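PDB 3ZY4: putative gdp-fucose protein o-fucosyltransferase 1 from Caenorhabditis elegans, which is a putative glycosyltransferase of the GT-B class, in which two Rossmann-like domains usually face each other across a cleft. Local coordinates for residues L43-E48 against M56-F61; K93-C98 against E164-L169; H115-N120 against V131-D136; G140-G145 against K155-K160; P212-H217 against A325-G330. All coordinates share one frame; numbering follows the deposited sequence.

Overall arrangement
Contacts 1 to 4 belong to one half of the chain, and contact 5 to the other, about 42 to 44 Å from contacts 2 to 4 between centres. Contacts 1 and 5 are buried strand pairs, antiparallel and parallel respectively, held by backbone bonds and apolar packing. Contact 2, also buried, reaches the same mixed sheet as contact 1, but side chains and a bridging water carry it. Contacts 3 and 4 are partly buried and use lysines and aspartates; contacts 2, 3 and 4 all come near the second subunit. Besides A96 packing, contact 2 joins contact 3 by probable backbone bonds, R94 O to V134 N and A96 N to G135 O; it touches contact 4 through Y166 and K160.

Contact 1: L43-E48 against M56-F61; sequences LPNFIE and MIPFEF
L43 and F59 pack tightly. CD2 of L43 stands over the centre of the F59 ring, 3.9 Å from its centroid and 8° off the normal, a CH-pi contact, and CD1 of the same leucine lies over that face toward the CD1 side. With CG of F59 anti to the backbone N (chi1 180°), the ring also reaches F46: the two side chains run alongside each other, F46 CE2 coming to 3.7 Å from F59 CD2. V68 and L191 pack on F59, and F20 meets the F46 ring edge-to-face. Next to this cluster F46 and I57 form an antiparallel hydrogen-bonded pair, with F46 N to I57 O at 2.7 Å and I57 N to F46 O at 2.8 Å. The bond from F59 N to P44 O is weak. On the other face N45, I47 and the partly exposed M56 pack together, covered in part by Y125 and Q128 of helix 122-128. M56, bent twice along its chain, crosses N45 at about a right angle, its CG 3.7 Å from N45 CB, and passes its SD beside I47 CG1 at 4.0 Å. E48 and E60, both partly exposed, mark the looser side: E48 OE1 bonds to Y316 OH, and a water donates to E60 OE1 at 2.8 Å and weakly to O of the buried L43. Strands 40-48 and 55-58 form a beta hairpin of the mixed sheet, consistent with the Rossmann-like domain of a GT-B fold.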
# COMPACT_ATOMS: atom_id res chain seq x y z
N LEU A 43 17.44 0.11 15.19
CA LEU A 43 17.52 -1.27 14.82
C LEU A 43 16.18 -1.89 15.18
O LEU A 43 15.64 -1.58 16.22
CB LEU A 43 18.66 -1.94 15.57
CG LEU A 43 20.04 -1.45 15.12
CD1 LEU A 43 21.13 -1.81 16.16
CD2 LEU A 43 20.35 -2.10 13.78
N PRO A 44 15.64 -2.73 14.29
CA PRO A 44 14.25 -3.18 14.50
C PRO A 44 14.15 -4.28 15.53
O PRO A 44 15.14 -4.94 15.85
CB PRO A 44 13.89 -3.79 13.15
CG PRO A 44 15.21 -4.39 12.69
CD PRO A 44 16.19 -3.28 13.04
N ASN A 45 12.94 -4.49 16.03
CA ASN A 45 12.61 -5.77 16.64
C ASN A 45 12.19 -6.68 15.51
O ASN A 45 11.37 -6.26 14.70
CB ASN A 45 11.44 -5.60 17.60
CG ASN A 45 11.81 -4.95 18.91
OD1 ASN A 45 12.94 -5.09 19.40
ND2 ASN A 45 10.84 -4.26 19.52
N PHE A 46 12.76 -7.89 15.42
CA PHE A 46 12.34 -8.82 14.39
C PHE A 46 11.05 -9.47 14.86
O PHE A 46 10.72 -9.42 16.04
CB PHE A 46 13.43 -9.88 14.07
CG PHE A 46 14.60 -9.32 13.35
CD1 PHE A 46 14.52 -9.01 12.01
CD2 PHE A 46 15.80 -9.09 14.03
CE1 PHE A 46 15.60 -8.47 11.34
CE2 PHE A 46 16.90 -8.56 13.38
CZ PHE A 46 16.81 -8.24 12.02
N ILE A 47 10.30 -10.01 13.91
CA ILE A 47 8.98 -10.52 14.20
C ILE A 47 8.91 -12.02 13.95
O ILE A 47 9.41 -12.54 12.93
CB ILE A 47 7.91 -9.77 13.37
CG1 ILE A 47 7.94 -8.28 13.69
CG2 ILE A 47 6.49 -10.31 13.64
CD1 ILE A 47 7.28 -7.41 12.66
N GLU A 48 8.28 -12.72 14.89
CA GLU A 48 8.10 -14.16 14.79
C GLU A 48 6.64 -14.51 15.07
O GLU A 48 5.97 -13.88 15.90
CB GLU A 48 9.03 -14.86 15.78
CG GLU A 48 9.46 -16.26 15.42
CD GLU A 48 10.23 -16.88 16.56
OE1 GLU A 48 11.42 -16.56 16.70
OE2 GLU A 48 9.63 -17.66 17.35
N MET A 56 8.00 -10.19 19.38
CA MET A 56 9.05 -9.26 18.95
C MET A 56 10.38 -9.67 19.57
O MET A 56 10.49 -9.88 20.80
CB MET A 56 8.70 -7.82 19.30
CG MET A 56 8.06 -7.00 18.16
SD MET A 56 6.57 -7.69 17.41
CE MET A 56 5.37 -7.48 18.73
N ILE A 57 11.39 -9.76 18.71
CA ILE A 57 12.69 -10.21 19.13
C ILE A 57 13.67 -9.07 18.94
O ILE A 57 13.82 -8.61 17.81
CB ILE A 57 13.14 -11.45 18.33
CG1 ILE A 57 12.10 -12.58 18.44
CG2 ILE A 57 14.53 -11.91 18.79
CD1 ILE A 57 11.77 -13.03 19.86
N PRO A 58 14.33 -8.61 20.04
CA PRO A 58 15.27 -7.49 19.86
C PRO A 58 16.39 -7.84 18.90
O PRO A 58 16.94 -8.95 18.95
CB PRO A 58 15.87 -7.29 21.26
CG PRO A 58 14.91 -7.95 22.23
CD PRO A 58 14.18 -9.02 21.45
N PHE A 59 16.74 -6.89 18.02
CA PHE A 59 17.89 -7.06 17.12
C PHE A 59 19.10 -7.68 17.80
O PHE A 59 19.67 -8.67 17.30
CB PHE A 59 18.30 -5.69 16.56
CG PHE A 59 19.48 -5.76 15.62
CD1 PHE A 59 20.78 -5.68 16.12
CD2 PHE A 59 19.29 -5.94 14.25
CE1 PHE A 59 21.89 -5.76 15.27
CE2 PHE A 59 20.39 -6.02 13.39
CZ PHE A 59 21.68 -5.94 13.90
N GLU A 60 19.47 -7.09 18.94
CA GLU A 60 20.67 -7.46 19.69
C GLU A 60 20.61 -8.86 20.32
O GLU A 60 21.61 -9.38 20.77
CB GLU A 60 20.98 -6.42 20.78
CG GLU A 60 19.95 -6.26 21.89
CD GLU A 60 18.91 -5.17 21.57
OE1 GLU A 60 18.63 -4.91 20.38
OE2 GLU A 60 18.41 -4.54 22.50
N PHE A 61 19.43 -9.46 20.36
CA PHE A 61 19.37 -10.86 20.81
C PHE A 61 19.86 -11.79 19.70
O PHE A 61 20.28 -12.91 19.97
CB PHE A 61 17.97 -11.26 21.27
CG PHE A 61 17.59 -10.76 22.65
CD1 PHE A 61 18.19 -9.65 23.22
CD2 PHE A 61 16.57 -11.41 23.37
CE1 PHE A 61 17.80 -9.17 24.46
CE2 PHE A 61 16.17 -10.94 24.60
CZ PHE A 61 16.77 -9.84 25.16
O HOH W 1 17.04 -3.21 18.80

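Contact 2: K93-C98 against E164-L169; sequences KRKAFC and EEYPVL
F97 and L169 meet where two parallel neighbours of the mixed sheet, strands 96-98 and 168-171, come together. L169 crosses the F97 ring obliquely: its CA lies over one face, off-centre and 4.3 Å from the centroid, a CH-pi contact, while its CD1 reaches F97 CZ at 3.7 Å. Y166 approaches the same ring at its edge, near the plane, with CD1 3.9 Å from F97 CZ. The Y166 ring in turn receives the aliphatic part of K95 at its own edge, CD of the lysine being 4.2 Å from Y166 CE1. CG of K95 is anti to the carbonyl carbon (chi1 -68°) and the chain runs on extended at chi2, which carries CD to the tyrosine; the bends come only beyond it. Between the backbones a water sits in the plane of the F97 ring, at its edge, and donates to K95 O at 2.8 Å and to V168 O at 2.6 Å. One shell further out, F161 packs edge-to-face against both F97 and Y166, and R39 bonds to Y166 O. R237 of the second subunit packs on Y166. F97 bonds through its backbone with S172, just beyond strand 168-171, and the next residue, C98, is tied by its SG to C114 SG in a disulfide.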
# COMPACT_ATOMS: atom_id res chain seq x y z
N LYS A 93 3.93 14.32 17.62
CA LYS A 93 4.72 14.46 16.41
C LYS A 93 4.93 13.12 15.72
O LYS A 93 5.67 13.02 14.74
CB LYS A 93 6.08 15.12 16.72
CG LYS A 93 6.13 16.67 16.60
CD LYS A 93 5.19 17.39 17.58
CE LYS A 93 5.42 18.92 17.62
NZ LYS A 93 4.94 19.64 16.40
N ARG A 94 4.29 12.08 16.24
CA ARG A 94 4.49 10.72 15.72
C ARG A 94 3.67 10.43 14.46
O ARG A 94 2.47 10.08 14.53
CB ARG A 94 4.25 9.69 16.81
CG ARG A 94 5.23 9.89 17.95
CD ARG A 94 5.13 8.83 19.02
NE ARG A 94 5.95 9.27 20.14
CZ ARG A 94 5.90 8.78 21.37
NH1 ARG A 94 5.06 7.81 21.67
NH2 ARG A 94 6.71 9.28 22.30
N LYS A 95 4.32 10.63 13.33
CA LYS A 95 3.73 10.45 12.01
C LYS A 95 4.27 9.21 11.32
O LYS A 95 5.46 8.92 11.41
CB LYS A 95 3.99 11.68 11.15
CG LYS A 95 3.21 12.89 11.67
CD LYS A 95 3.57 14.17 10.97
CE LYS A 95 2.30 15.02 10.89
NZ LYS A 95 2.48 16.41 11.31
N ALA A 96 3.38 8.47 10.65
CA ALA A 96 3.80 7.33 9.87
C ALA A 96 4.03 7.68 8.40
O ALA A 96 3.47 8.63 7.87
CB ALA A 96 2.81 6.19 10.02
N PHE A 97 4.88 6.90 7.74
CA PHE A 97 5.35 7.22 6.39
C PHE A 97 5.09 6.02 5.49
O PHE A 97 5.51 4.91 5.81
CB PHE A 97 6.85 7.51 6.40
CG PHE A 97 7.22 8.89 6.89
CD1 PHE A 97 7.08 9.23 8.25
CD2 PHE A 97 7.74 9.83 6.02
CE1 PHE A 97 7.43 10.49 8.69
CE2 PHE A 97 8.10 11.11 6.45
CZ PHE A 97 7.95 11.45 7.78
N CYS A 98 4.38 6.24 4.38
CA CYS A 98 4.10 5.18 3.41
C CYS A 98 4.00 5.81 2.02
O CYS A 98 4.14 7.03 1.87
CB CYS A 98 2.82 4.40 3.77
SG CYS A 98 1.33 5.41 3.75
N GLU A 164 14.39 18.99 11.61
CA GLU A 164 13.76 19.85 12.62
C GLU A 164 12.29 19.49 12.81
O GLU A 164 11.87 19.15 13.92
CB GLU A 164 13.91 21.33 12.28
CG GLU A 164 13.19 22.28 13.26
CD GLU A 164 13.40 23.75 12.94
OE1 GLU A 164 13.92 24.04 11.85
OE2 GLU A 164 13.06 24.61 13.79
N GLU A 165 11.53 19.54 11.71
CA GLU A 165 10.10 19.18 11.75
C GLU A 165 9.92 17.68 11.81
O GLU A 165 8.97 17.18 12.45
CB GLU A 165 9.33 19.77 10.56
CG GLU A 165 7.81 19.56 10.63
CD GLU A 165 7.04 20.17 9.46
OE1 GLU A 165 7.65 20.88 8.63
OE2 GLU A 165 5.83 19.92 9.37
N TYR A 166 10.81 16.94 11.14
CA TYR A 166 10.68 15.48 11.06
C TYR A 166 11.88 14.71 11.61
O TYR A 166 12.60 14.05 10.84
CB TYR A 166 10.41 15.03 9.63
CG TYR A 166 9.17 15.62 9.02
CD1 TYR A 166 7.92 15.09 9.29
CD2 TYR A 166 9.26 16.73 8.19
CE1 TYR A 166 6.77 15.66 8.72
CE2 TYR A 166 8.14 17.29 7.61
CZ TYR A 166 6.90 16.75 7.88
OH TYR A 166 5.80 17.33 7.30
N PRO A 167 12.08 14.73 12.94
CA PRO A 167 13.27 14.07 13.49
C PRO A 167 13.21 12.57 13.37
O PRO A 167 14.25 11.92 13.49
CB PRO A 167 13.27 14.50 14.96
CG PRO A 167 11.84 14.82 15.24
CD PRO A 167 11.28 15.39 13.99
N VAL A 168 12.01 12.01 13.17
CA VAL A 168 11.89 10.57 13.00
C VAL A 168 11.04 10.27 11.77
O VAL A 168 9.89 10.68 11.68
CB VAL A 168 11.26 9.87 14.25
CG1 VAL A 168 11.19 8.38 14.01
CG2 VAL A 168 12.07 10.18 15.54
N LEU A 169 11.62 9.51 10.85
CA LEU A 169 10.92 8.93 9.73
C LEU A 169 10.53 7.54 10.19
O LEU A 169 11.41 6.70 10.30
CB LEU A 169 11.91 8.79 8.56
CG LEU A 169 12.15 9.98 7.63
CD1 LEU A 169 11.65 11.37 8.06
CD2 LEU A 169 13.55 9.94 7.04
O HOH W 2 7.41 10.52 12.60

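Contact 3: H115-N120 against V131-D136; sequences HSKEGN and VSFVGD
F133 turns its ring to S116, whose CB comes in obliquely to 3.6 Å from F133 CE2. One face of this ring is covered by V131 of its own segment, CG1 lying 3.7 Å above the plane toward the rim, and W126 meets the ring edge-to-face. The imidazole of H115 has a water 3.6 Å above one face, also toward the rim, while its NE2 bonds to R102 O. That water and a second one bridge to D136: the first accepts from H115 N at 2.9 Å and donates to D136 OD2 at 2.8 Å, the second accepts from S116 N at 3.1 Å and donates to D136 OD1 at 2.8 Å. Both carboxylate oxygens are therefore engaged, and OD2 takes C114 N as well. K117 supplies the direct polar link. A bend at chi3 (86°) in its otherwise extended chain leads NZ to V131 O at 2.8 Å, tilted 26° from the carbonyl plane; a weak bond to S132 OG adds a second partner, and a salt bridge to D127 gives the ammonium a counter-charge. H115 to E118 form a type I beta turn, which presents S116 and K117 to the other segment. The two loops flank helix 122-128, with K117 and V131 both packed on W126. Residues 131-136 lead into strand 136-138, V134 and G135 bonding to R94 and A96, and A96 of strand 96-98 is touched by S116, F133 and D136.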
# COMPACT_ATOMS: atom_id res chain seq x y z
N HIS A 115 -2.41 3.24 7.58
CA HIS A 115 -2.92 2.14 8.43
C HIS A 115 -1.80 1.28 8.98
O HIS A 115 -1.82 0.06 8.87
CB HIS A 115 -4.02 1.34 7.70
CG HIS A 115 -5.09 2.23 7.18
ND1 HIS A 115 -5.96 2.90 8.02
CD2 HIS A 115 -5.38 2.64 5.92
CE1 HIS A 115 -6.75 3.66 7.29
NE2 HIS A 115 -6.40 3.54 6.02
N SER A 116 -0.80 1.98 9.51
CA SER A 116 0.39 1.36 10.08
C SER A 116 0.10 0.30 11.13
O SER A 116 0.89 -0.64 11.30
CB SER A 116 1.31 2.45 10.65
OG SER A 116 1.66 3.36 9.62
N LYS A 117 -1.03 0.44 11.82
CA LYS A 117 -1.33 -0.47 12.94
C LYS A 117 -2.54 -1.36 12.70
O LYS A 117 -3.07 -2.00 13.63
CB LYS A 117 -1.48 0.33 14.24
CG LYS A 117 -0.12 0.78 14.78
CD LYS A 117 -0.29 1.66 15.98
CE LYS A 117 -0.41 0.81 17.25
NZ LYS A 117 -0.50 1.70 18.45
N GLU A 118 -2.95 -1.45 11.43
CA GLU A 118 -4.08 -2.31 11.09
C GLU A 118 -3.63 -3.75 10.90
O GLU A 118 -2.77 -4.05 10.07
CB GLU A 118 -4.79 -1.83 9.83
CG GLU A 118 -5.96 -2.76 9.48
CD GLU A 118 -6.77 -2.26 8.33
OE1 GLU A 118 -6.21 -2.07 7.23
OE2 GLU A 118 -7.98 -2.06 8.55
N GLY A 119 -4.24 -4.65 11.66
CA GLY A 119 -3.90 -6.05 11.61
C GLY A 119 -2.64 -6.44 12.36
O GLY A 119 -2.12 -5.68 13.17
N ASN A 120 -2.19 -7.65 12.06
CA ASN A 120 -1.07 -8.30 12.74
C ASN A 120 -0.05 -8.58 11.66
O ASN A 120 -0.44 -9.00 10.56
CB ASN A 120 -1.53 -9.62 13.38
CG ASN A 120 -1.78 -9.51 14.87
OD1 ASN A 120 -1.48 -10.45 15.61
ND2 ASN A 120 -2.34 -8.39 15.33
N VAL A 131 3.75 3.23 20.65
CA VAL A 131 3.66 4.26 19.61
C VAL A 131 2.29 4.22 18.96
O VAL A 131 1.84 3.16 18.50
CB VAL A 131 4.78 4.08 18.52
CG1 VAL A 131 4.52 4.94 17.25
CG2 VAL A 131 6.17 4.38 19.14
N SER A 132 1.63 5.38 18.95
CA SER A 132 0.43 5.59 18.15
C SER A 132 0.72 6.75 17.21
O SER A 132 1.45 7.69 17.57
CB SER A 132 -0.79 5.83 19.05
OG SER A 132 -1.07 4.65 19.79
N PHE A 133 0.20 6.68 15.98
CA PHE A 133 0.45 7.72 15.01
C PHE A 133 -0.68 8.72 14.97
O PHE A 133 -1.85 8.37 15.08
CB PHE A 133 0.69 7.10 13.63
CG PHE A 133 1.90 6.21 13.61
CD1 PHE A 133 3.17 6.77 13.61
CD2 PHE A 133 1.77 4.83 13.56
CE1 PHE A 133 4.30 5.94 13.58
CE2 PHE A 133 2.89 4.00 13.52
CZ PHE A 133 4.16 4.56 13.54
N VAL A 134 -0.33 9.98 14.81
CA VAL A 134 -1.32 11.03 14.81
C VAL A 134 -1.46 11.68 13.44
O VAL A 134 -2.04 12.74 13.32
CB VAL A 134 -0.98 12.09 15.84
CG1 VAL A 134 -1.06 11.51 17.25
CG2 VAL A 134 0.40 12.67 15.55
N GLY A 135 -0.89 11.04 12.42
CA GLY A 135 -0.95 11.59 11.07
C GLY A 135 -0.06 10.78 10.18
O GLY A 135 0.81 10.05 10.66
N ASP A 136 -0.25 10.92 8.87
CA ASP A 136 0.54 10.17 7.91
C ASP A 136 1.23 11.15 6.99
O ASP A 136 0.70 12.24 6.77
CB ASP A 136 -0.38 9.25 7.10
CG ASP A 136 -0.93 8.11 7.91
OD1 ASP A 136 -0.25 7.64 8.82
OD2 ASP A 136 -2.07 7.67 7.63
O HOH W 3 -3.63 5.60 8.75
O HOH W 4 -0.47 5.06 9.97

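Contact 4: G140-G145 against K155-K160; sequences GDIPGG and KKWLEK
I142 crosses W157 at about a right angle, where a type II beta turn, I142 to G145, packs against helix 153-160. The isoleucine is extended along its longer branch, which carries CD1 over the five-membered ring of the indole, 3.6 Å from its centroid, a CH-pi contact close to the ring normal. Its other branch, CG2, lies 3.5 Å from W157 NE1. F33 meets W157 edge-to-face, and F139 meets it with the rings inclined. P143 continues the packing: its CD touches CD of K156 at 3.6 Å, the lysine lying across the proline as a nearly straight chain. K160 has CG anti to the backbone N (chi1 -177°) and stays extended beyond it, passing I142 CD1 and bringing NZ to D141. The two side chains approach from opposite directions; chi1 of 67° swings the D141 carboxylate toward the lysine, although its CB does not point at the helix. The salt bridge pairs K160 NZ with D141 OD1 at 2.8 Å on the syn side, though well out of the carboxylate plane. Y138 O also bonds to this ammonium. In the second subunit, Q150 bonds to D141 O, and P143 packs on its counterpart here. Deeper in, the buried indole N-H is satisfied by the end of the turn, W157 NE1 to G145 O at 2.8 Å and 160°; the oxygen lies in the ring plane, whereas the nitrogen sits above the plane of the carbonyl.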
# COMPACT_ATOMS: atom_id res chain seq x y z
N GLY A 140 5.53 8.82 -2.11
CA GLY A 140 5.39 8.40 -3.50
C GLY A 140 5.85 9.43 -4.52
O GLY A 140 6.23 9.05 -5.60
N ASP A 141 5.81 10.73 -4.20
CA ASP A 141 6.25 11.77 -5.16
C ASP A 141 7.76 12.00 -5.21
O ASP A 141 8.27 12.74 -6.08
CB ASP A 141 5.49 13.09 -5.01
CG ASP A 141 5.78 13.79 -3.69
OD1 ASP A 141 6.76 13.42 -3.03
OD2 ASP A 141 5.03 14.73 -3.33
N ILE A 142 8.48 11.37 -4.29
CA ILE A 142 9.93 11.35 -4.38
C ILE A 142 10.30 10.27 -5.40
O ILE A 142 9.90 9.12 -5.25
CB ILE A 142 10.53 11.03 -3.00
CG1 ILE A 142 10.07 12.10 -1.99
CG2 ILE A 142 12.04 10.87 -3.12
CD1 ILE A 142 10.51 11.86 -0.56
N PRO A 143 11.06 10.61 -6.45
CA PRO A 143 11.22 9.61 -7.51
C PRO A 143 11.86 8.33 -6.99
O PRO A 143 12.91 8.38 -6.36
CB PRO A 143 12.10 10.34 -8.56
CG PRO A 143 12.59 11.59 -7.90
CD PRO A 143 11.65 11.92 -6.79
N GLY A 144 11.19 7.20 -7.21
CA GLY A 144 11.65 5.91 -6.70
C GLY A 144 11.30 5.63 -5.24
O GLY A 144 11.68 4.59 -4.71
N GLY A 145 10.60 6.56 -4.58
CA GLY A 145 10.33 6.44 -3.13
C GLY A 145 11.61 6.31 -2.30
O GLY A 145 12.43 7.25 -2.23
N LYS A 155 18.00 14.26 -2.25
CA LYS A 155 17.80 15.66 -1.88
C LYS A 155 16.33 16.00 -1.61
O LYS A 155 16.03 16.85 -0.76
CB LYS A 155 18.34 16.57 -2.99
CG LYS A 155 19.37 17.59 -2.52
CD LYS A 155 20.61 16.94 -1.90
CE LYS A 155 21.90 17.61 -2.38
NZ LYS A 155 22.06 19.04 -1.98
N LYS A 156 15.43 15.36 -2.33
CA LYS A 156 14.00 15.54 -2.11
C LYS A 156 13.59 15.01 -0.73
O LYS A 156 12.77 15.61 -0.05
CB LYS A 156 13.17 14.89 -3.21
CG LYS A 156 12.99 15.77 -4.44
CD LYS A 156 11.86 15.25 -5.33
CE LYS A 156 11.64 16.19 -6.52
NZ LYS A 156 10.82 15.57 -7.60
N TRP A 157 14.17 13.89 -0.31
CA TRP A 157 13.96 13.42 1.06
C TRP A 157 14.38 14.49 2.08
O TRP A 157 13.63 14.78 3.01
CB TRP A 157 14.72 12.12 1.31
CG TRP A 157 13.97 10.90 0.89
CD1 TRP A 157 14.15 10.19 -0.25
CD2 TRP A 157 12.94 10.23 1.64
NE1 TRP A 157 13.27 9.12 -0.29
CE2 TRP A 157 12.53 9.11 0.87
CE3 TRP A 157 12.33 10.47 2.88
CZ2 TRP A 157 11.52 8.23 1.29
CZ3 TRP A 157 11.32 9.57 3.30
CH2 TRP A 157 10.93 8.48 2.50
N LEU A 158 15.57 15.06 1.89
CA LEU A 158 16.08 16.11 2.79
C LEU A 158 15.22 17.37 2.77
O LEU A 158 14.96 17.98 3.81
CB LEU A 158 17.54 16.44 2.46
CG LEU A 158 18.60 15.69 3.29
CD1 LEU A 158 18.83 14.25 2.80
CD2 LEU A 158 19.91 16.48 3.30
N GLU A 159 14.75 17.72 1.58
CA GLU A 159 13.93 18.89 1.33
C GLU A 159 12.54 18.73 1.91
O GLU A 159 12.02 19.63 2.57
CB GLU A 159 13.85 19.12 -0.19
CG GLU A 159 12.55 19.72 -0.69
CD GLU A 159 12.65 20.27 -2.11
OE1 GLU A 159 13.07 19.53 -3.03
OE2 GLU A 159 12.31 21.45 -2.28
N LYS A 160 11.95 17.56 1.68
CA LYS A 160 10.56 17.36 2.00
C LYS A 160 10.36 17.06 3.49
O LYS A 160 9.38 17.48 4.09
CB LYS A 160 10.01 16.22 1.15
CG LYS A 160 8.58 15.98 1.35
CD LYS A 160 8.06 14.96 0.36
CE LYS A 160 6.56 15.09 0.28
NZ LYS A 160 6.01 13.88 -0.39

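Contact 5: P212-H217 against A325-G330; sequences PFVAVH and ADLFVG
F213, A215 and H217 bind the segment 325-330 through a parallel ladder of backbone bonds. F213 O takes L327 N at 3.3 Å and more weakly D326 N. A215 uses both its groups, N to L327 O at 2.8 Å and O to V329 N at 2.8 Å; H217 N closes the run on V329 O at 3.0 Å. One side chain joins in: D326 OD1 accepts F213 N at 2.8 Å from above the carboxylate plane, and its CG rests against P212, which follows a cis peptide bond. These strands, 213-218 and 327-330, lie side by side in a five-stranded parallel sheet of order 3-2-1-4-5, consistent with the Rossmann-like core of a GT-B domain. Apolar packing differs on its two faces. V214 CG1 lies 4.0 Å from V329 CG2, on the face these valines share with V216 and L327 beneath helix 264-278. Toward helix 315-324, A215 CB touches A325 CB at 3.5 Å, and A325 CA sits over the F213 ring, 3.9 Å from the centroid, as a CH-pi contact. H217 CB comes to the edge of the F328 ring; its imidazole leads away, ND1 bonding to S337 OG.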
# COMPACT_ATOMS: atom_id res chain seq x y z
N PRO A 212 33.95 -33.30 8.33
CA PRO A 212 33.15 -32.20 7.75
C PRO A 212 31.66 -32.50 7.61
O PRO A 212 31.26 -33.63 7.32
CB PRO A 212 33.77 -32.01 6.37
CG PRO A 212 34.36 -33.33 6.01
CD PRO A 212 34.76 -33.99 7.30
N PHE A 213 30.82 -31.48 7.81
CA PHE A 213 29.39 -31.67 7.64
C PHE A 213 28.80 -30.86 6.50
O PHE A 213 29.31 -29.78 6.16
CB PHE A 213 28.61 -31.55 8.98
CG PHE A 213 28.34 -30.13 9.45
CD1 PHE A 213 29.26 -29.44 10.25
CD2 PHE A 213 27.11 -29.52 9.18
CE1 PHE A 213 28.98 -28.15 10.73
CE2 PHE A 213 26.82 -28.23 9.65
CZ PHE A 213 27.75 -27.55 10.43
N VAL A 214 27.77 -31.44 5.88
CA VAL A 214 26.94 -30.77 4.88
C VAL A 214 25.68 -30.26 5.59
O VAL A 214 25.01 -31.02 6.29
CB VAL A 214 26.55 -31.74 3.72
CG1 VAL A 214 25.57 -31.09 2.71
CG2 VAL A 214 27.78 -32.23 3.00
N ALA A 215 25.36 -28.97 5.43
CA ALA A 215 24.09 -28.44 5.91
C ALA A 215 23.14 -28.21 4.74
O ALA A 215 23.55 -27.71 3.70
CB ALA A 215 24.29 -27.14 6.69
N VAL A 216 21.88 -28.61 4.91
CA VAL A 216 20.89 -28.45 3.85
C VAL A 216 19.68 -27.67 4.34
O VAL A 216 19.24 -27.84 5.48
CB VAL A 216 20.44 -29.80 3.24
CG1 VAL A 216 21.66 -30.63 2.88
CG2 VAL A 216 19.56 -30.58 4.21
N HIS A 217 19.16 -26.80 3.47
CA HIS A 217 17.89 -26.14 3.74
C HIS A 217 16.80 -26.74 2.86
O HIS A 217 16.92 -26.76 1.63
CB HIS A 217 17.99 -24.64 3.51
CG HIS A 217 16.72 -23.90 3.82
ND1 HIS A 217 16.34 -22.78 3.12
CD2 HIS A 217 15.75 -24.12 4.74
CE1 HIS A 217 15.19 -22.33 3.61
NE2 HIS A 217 14.81 -23.13 4.59
N ALA A 325 28.82 -24.52 8.33
CA ALA A 325 28.97 -25.83 7.71
C ALA A 325 30.17 -25.89 6.78
O ALA A 325 30.66 -24.87 6.28
CB ALA A 325 27.69 -26.21 6.95
N ASP A 326 30.67 -27.10 6.56
CA ASP A 326 31.74 -27.27 5.61
C ASP A 326 31.24 -27.09 4.18
O ASP A 326 31.96 -26.61 3.32
CB ASP A 326 32.43 -28.62 5.81
CG ASP A 326 33.00 -28.75 7.20
OD1 ASP A 326 32.24 -29.09 8.14
OD2 ASP A 326 34.21 -28.47 7.37
N LEU A 327 29.99 -27.49 3.94
CA LEU A 327 29.31 -27.27 2.67
C LEU A 327 27.84 -27.01 2.95
O LEU A 327 27.21 -27.74 3.73
CB LEU A 327 29.47 -28.47 1.73
CG LEU A 327 28.78 -28.40 0.35
CD1 LEU A 327 29.28 -27.22 -0.46
CD2 LEU A 327 28.99 -29.70 -0.43
N PHE A 328 27.31 -25.96 2.34
CA PHE A 328 25.89 -25.65 2.40
C PHE A 328 25.17 -25.96 1.09
O PHE A 328 25.63 -25.59 0.02
CB PHE A 328 25.70 -24.17 2.75
CG PHE A 328 24.27 -23.71 2.67
CD1 PHE A 328 23.28 -24.31 3.44
CD2 PHE A 328 23.93 -22.65 1.83
CE1 PHE A 328 21.96 -23.86 3.38
CE2 PHE A 328 22.61 -22.19 1.77
CZ PHE A 328 21.62 -22.81 2.54
N VAL A 329 24.04 -26.66 1.18
CA VAL A 329 23.16 -26.86 0.03
C VAL A 329 21.78 -26.26 0.33
O VAL A 329 21.03 -26.76 1.17
CB VAL A 329 23.01 -28.35 -0.34
CG1 VAL A 329 22.27 -28.51 -1.67
CG2 VAL A 329 24.38 -28.99 -0.42
N GLY A 330 21.46 -25.18 -0.38
CA GLY A 330 20.25 -24.43 -0.11
C GLY A 330 19.22 -24.49 -1.21
O GLY A 330 19.41 -25.13 -2.25